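Local structure of formylmethanofuran--tetrahydromethanopterin formyltransferase (Methanosarcina barkeri, 1M5S) at residues A218-E222 with R223-S227; E86-L89 with E90-Q94. The protein catalyses the reversible transfer of a formyl group from formylmethanofuran to tetrahydromethanopterin, an early step of methanogenesis from carbon dioxide. All blocks are in the same frame, centred on the assembly; numbering follows the deposited sequence.

Contact 1 of 2, residues A218-E222 with R223-S227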
# COMPACT_ATOMS: atom_id res chain seq x y z
N ALA A 218 -27.81 -8.02 21.03
CA ALA A 218 -26.65 -7.20 21.39
C ALA A 218 -26.83 -5.77 20.89
O ALA A 218 -27.34 -5.55 19.79
CB ALA A 218 -25.37 -7.81 20.81
N THR A 219 -26.50 -4.80 21.73
CA THR A 219 -26.55 -3.40 21.35
C THR A 219 -25.28 -2.67 21.78
O THR A 219 -24.45 -3.21 22.51
CB THR A 219 -27.76 -2.67 21.98
OG1 THR A 219 -27.65 -2.72 23.40
CG2 THR A 219 -29.06 -3.30 21.54
N ALA A 220 -25.15 -1.42 21.34
CA ALA A 220 -24.05 -0.57 21.79
C ALA A 220 -24.12 -0.41 23.30
O ALA A 220 -25.19 -0.16 23.86
CB ALA A 220 -24.11 0.79 21.10
N ASN A 221 -23.00 -0.67 23.97
CA ASN A 221 -22.85 -0.38 25.39
C ASN A 221 -22.69 1.13 25.62
O ASN A 221 -21.60 1.69 25.48
CB ASN A 221 -21.64 -1.13 25.94
CG ASN A 221 -21.55 -1.07 27.45
OD1 ASN A 221 -20.91 -1.92 28.07
ND2 ASN A 221 -22.15 -0.05 28.04
N GLU A 222 -23.78 1.78 26.03
CA GLU A 222 -23.81 3.24 26.18
C GLU A 222 -22.82 3.76 27.22
O GLU A 222 -22.54 4.96 27.27
CB GLU A 222 -25.23 3.70 26.53
CG GLU A 222 -25.74 3.25 27.90
CD GLU A 222 -26.14 1.79 27.95
OE1 GLU A 222 -26.48 1.22 26.89
OE2 GLU A 222 -26.13 1.20 29.06
N ARG A 223 -22.27 2.86 28.04
CA ARG A 223 -21.33 3.23 29.09
C ARG A 223 -19.95 3.54 28.54
O ARG A 223 -19.10 4.06 29.27
CB ARG A 223 -21.21 2.12 30.13
CG ARG A 223 -22.51 1.75 30.83
CD ARG A 223 -22.28 0.68 31.89
NE ARG A 223 -21.90 1.25 33.18
CZ ARG A 223 -20.90 0.81 33.94
NH1 ARG A 223 -20.65 1.39 35.11
NH2 ARG A 223 -20.13 -0.20 33.53
N PHE A 224 -19.69 3.12 27.30
CA PHE A 224 -18.41 3.39 26.65
C PHE A 224 -18.57 4.23 25.39
O PHE A 224 -17.70 4.23 24.53
CB PHE A 224 -17.71 2.08 26.28
CG PHE A 224 -17.25 1.28 27.47
CD1 PHE A 224 -18.04 0.26 27.99
CD2 PHE A 224 -16.00 1.51 28.03
CE1 PHE A 224 -17.59 -0.52 29.04
CE2 PHE A 224 -15.53 0.73 29.08
CZ PHE A 224 -16.33 -0.29 29.58
N CYS A 225 -19.69 4.94 25.30
CA CYS A 225 -19.95 5.85 24.19
C CYS A 225 -19.66 7.30 24.59
O CYS A 225 -20.46 7.94 25.27
CB CYS A 225 -21.40 5.73 23.72
SG CYS A 225 -21.84 4.10 23.10
N PRO A 226 -18.52 7.86 24.13
CA PRO A 226 -18.05 9.18 24.56
C PRO A 226 -18.97 10.33 24.16
O PRO A 226 -19.14 11.28 24.92
CB PRO A 226 -16.67 9.30 23.91
CG PRO A 226 -16.23 7.90 23.72
CD PRO A 226 -17.49 7.18 23.32
N SER A 227 -19.60 10.22 22.99
CA SER A 227 -20.45 11.29 22.47
C SER A 227 -21.73 11.50 23.30
O SER A 227 -22.45 12.48 23.09
CB SER A 227 -20.81 11.01 21.01
OG SER A 227 -21.72 9.93 20.89
O HOH W 1 -21.00 7.04 28.05
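Ala220 meets Cys225 across a tight bend of the chain, with Ala220 CB 4.5 Å from Cys225 SG. This is a light apolar touch. Asn221 opens the bend itself. Its carbonyl O accepts from Phe224 N at 3.0 Å, the bond that closes the turn. Glu222 and Arg223 fill the corners with the backbone angles of a type I beta turn. The Asn221 side chain runs out with CG anti to the backbone N (chi1 -170°), which brings it beside the ring of Phe224. Asn221 CG lies at the ring edge, 3.8 Å from Phe224 CD1, and the amide stands almost perpendicular to the ring, 88° between planes. The same amide packs against the first methylenes of Arg223. With the amide cut back to an alanine, the edge of Phe224 and the base of Arg223 would probably be less covered and freer to shift. Glu222 carries the bend on: its O takes a weak bond from Cys225 N at 3.5 Å, so a second turn overlaps the first. A water clips this turn, donating to Glu222 O at 2.7 Å and to Cys225 O at 3.0 Å. Glu222 OE1 forms a salt bridge with Lys207. The bend belongs to the long loop between strands 193-194 and 243-251. Phe224 meets Phe167 of strand 147-170 edge-to-face, while Ala220 and Pro226 pack on Phe124 and Met145 of the second subunit.

Contact 2 of 2, residues E86-L89 with E90-Q94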
# COMPACT_ATOMS: atom_id res chain seq x y z
N GLU A 86 -17.49 -25.97 5.86
CA GLU A 86 -18.31 -25.25 4.89
C GLU A 86 -17.67 -23.91 4.52
O GLU A 86 -17.57 -23.58 3.34
CB GLU A 86 -19.71 -25.02 5.47
CG GLU A 86 -20.75 -24.50 4.48
CD GLU A 86 -22.09 -24.20 5.15
OE1 GLU A 86 -22.37 -24.77 6.23
OE2 GLU A 86 -22.86 -23.40 4.59
N GLN A 87 -17.21 -23.17 5.53
CA GLN A 87 -16.61 -21.86 5.33
C GLN A 87 -15.29 -21.98 4.59
O GLN A 87 -14.97 -21.16 3.74
CB GLN A 87 -16.38 -21.15 6.66
CG GLN A 87 -17.62 -20.51 7.22
CD GLN A 87 -18.26 -19.54 6.26
OE1 GLN A 87 -17.71 -18.48 5.97
NE2 GLN A 87 -19.47 -19.86 5.80
N LEU A 88 -14.54 -23.03 4.91
CA LEU A 88 -13.29 -23.31 4.22
C LEU A 88 -13.53 -23.58 2.74
O LEU A 88 -12.86 -23.01 1.88
CB LEU A 88 -12.60 -24.52 4.85
CG LEU A 88 -11.94 -24.24 6.19
CD1 LEU A 88 -11.41 -25.53 6.78
CD2 LEU A 88 -10.82 -23.24 6.01
N LEU A 89 -14.55 -24.39 2.44
CA LEU A 89 -14.88 -24.73 1.06
C LEU A 89 -15.25 -23.50 0.26
O LEU A 89 -14.68 -23.25 -0.79
CB LEU A 89 -16.04 -25.74 1.01
CG LEU A 89 -15.68 -27.19 0.70
CD1 LEU A 89 -14.84 -27.25 -0.56
CD2 LEU A 89 -14.91 -27.78 1.88
N GLU A 90 -16.16 -22.69 0.80
CA GLU A 90 -16.69 -21.54 0.09
C GLU A 90 -15.66 -20.41 -0.04
O GLU A 90 -15.56 -19.77 -1.08
CB GLU A 90 -17.95 -21.04 0.81
CG GLU A 90 -19.14 -21.98 0.64
CD GLU A 90 -20.38 -21.51 1.36
OE1 GLU A 90 -20.72 -20.31 1.28
OE2 GLU A 90 -21.05 -22.38 1.98
N ARG A 91 -14.85 -20.21 1.00
CA ARG A 91 -13.89 -19.08 1.05
C ARG A 91 -12.61 -19.38 0.26
O ARG A 91 -12.02 -18.48 -0.36
CB ARG A 91 -13.53 -18.77 2.50
CG ARG A 91 -14.44 -17.71 3.13
CD ARG A 91 -14.39 -17.71 4.66
NE ARG A 91 -15.50 -16.97 5.28
CZ ARG A 91 -15.60 -15.64 5.29
NH1 ARG A 91 -14.67 -14.87 4.71
NH2 ARG A 91 -16.61 -14.96 5.86
N ILE A 92 -12.13 -20.61 0.33
CA ILE A 92 -10.97 -21.01 -0.44
C ILE A 92 -11.34 -21.27 -1.90
O ILE A 92 -10.68 -20.78 -2.82
CB ILE A 92 -10.29 -22.24 0.17
CG1 ILE A 92 -9.69 -21.86 1.52
CG2 ILE A 92 -9.21 -22.74 -0.75
CD1 ILE A 92 -8.87 -22.94 2.14
N GLY A 93 -12.47 -21.94 -2.11
CA GLY A 93 -12.94 -22.20 -3.47
C GLY A 93 -13.28 -20.96 -4.25
O GLY A 93 -12.86 -20.81 -5.39
N GLN A 94 -13.95 -20.01 -3.60
CA GLN A 94 -14.45 -18.82 -4.29
C GLN A 94 -13.49 -17.64 -4.26
O GLN A 94 -13.66 -16.69 -5.02
CB GLN A 94 -15.79 -18.38 -3.69
CG GLN A 94 -16.94 -19.34 -3.93
CD GLN A 94 -17.01 -19.81 -5.38
OE1 GLN A 94 -16.55 -20.91 -5.71
NE2 GLN A 94 -17.53 -18.96 -6.25
O HOH W 2 -21.64 -18.69 3.50
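Gln87 and Arg91 form the firm side of this helical contact, one turn apart. Gln87 OE1 accepts from Arg91 NE at 2.8 Å, with 162° at the hydrogen. The oxygen sits at the edge of the guanidinium and in its plane, although the two flat groups are turned 63° against each other. The bend of Gln87 at chi2 (-56°) helps to turn its amide toward Arg91, which is extended from CG to NE. The other two guanidinium nitrogens are taken by backbone oxygens: NH1 by Ala40 and Gly42, NH2 by Phe43. These lie at and just beyond the C-terminal end of helix 30-41, so NE, NH1 and NH2 each have an oxygen partner in this buried site. Phe43 of the second subunit packs on Gln87, Glu90 and Arg91. The backbone adds regular i to i+4 bonds, such as Ile92 N to Leu88 O at 2.9 Å. Leu88 CD2 and Ile92 CD1 approach to 4.3 Å on the apolar face. Helix 81-95 is amphipathic, one of the helices laid on the strands of this alpha/beta sandwich. Leu88 and Ile92 rest on strands 12-26 and 147-170, and Leu89 turns to helix 117-122. The carboxylates of Glu86 and Glu90 are held more loosely. The two side chains lie side by side and point the same way, with Glu86 OE2 3.3 Å from Glu90 OE2. Two acceptors so close would probably repel, or one may take up a proton. Glu90 OE1 accepts from a water at 2.9 Å, and that water reaches Gln87 NE2 only weakly. Both glutamates touch a crystal neighbour.

In the fold
From the N terminus, contact 2 comes first, within helix 81-95, which follows strand 71-78 and precedes strand 103-106 along the chain. Contact 1 follows much later, in the loop from strand 193-194 to strand 243-251. The two are in series: neither nests in nor crosses the other, and each spans only a few residues. Contact 2 is a stretch of regular helix, whereas contact 1 is a bend that turns an irregular loop. Their centres are about 35 Å apart and their nearest atoms about 19 Å, so they do not touch. Strand 147-170 has side chains against both. Each also meets the second subunit, at well-separated places on the chain.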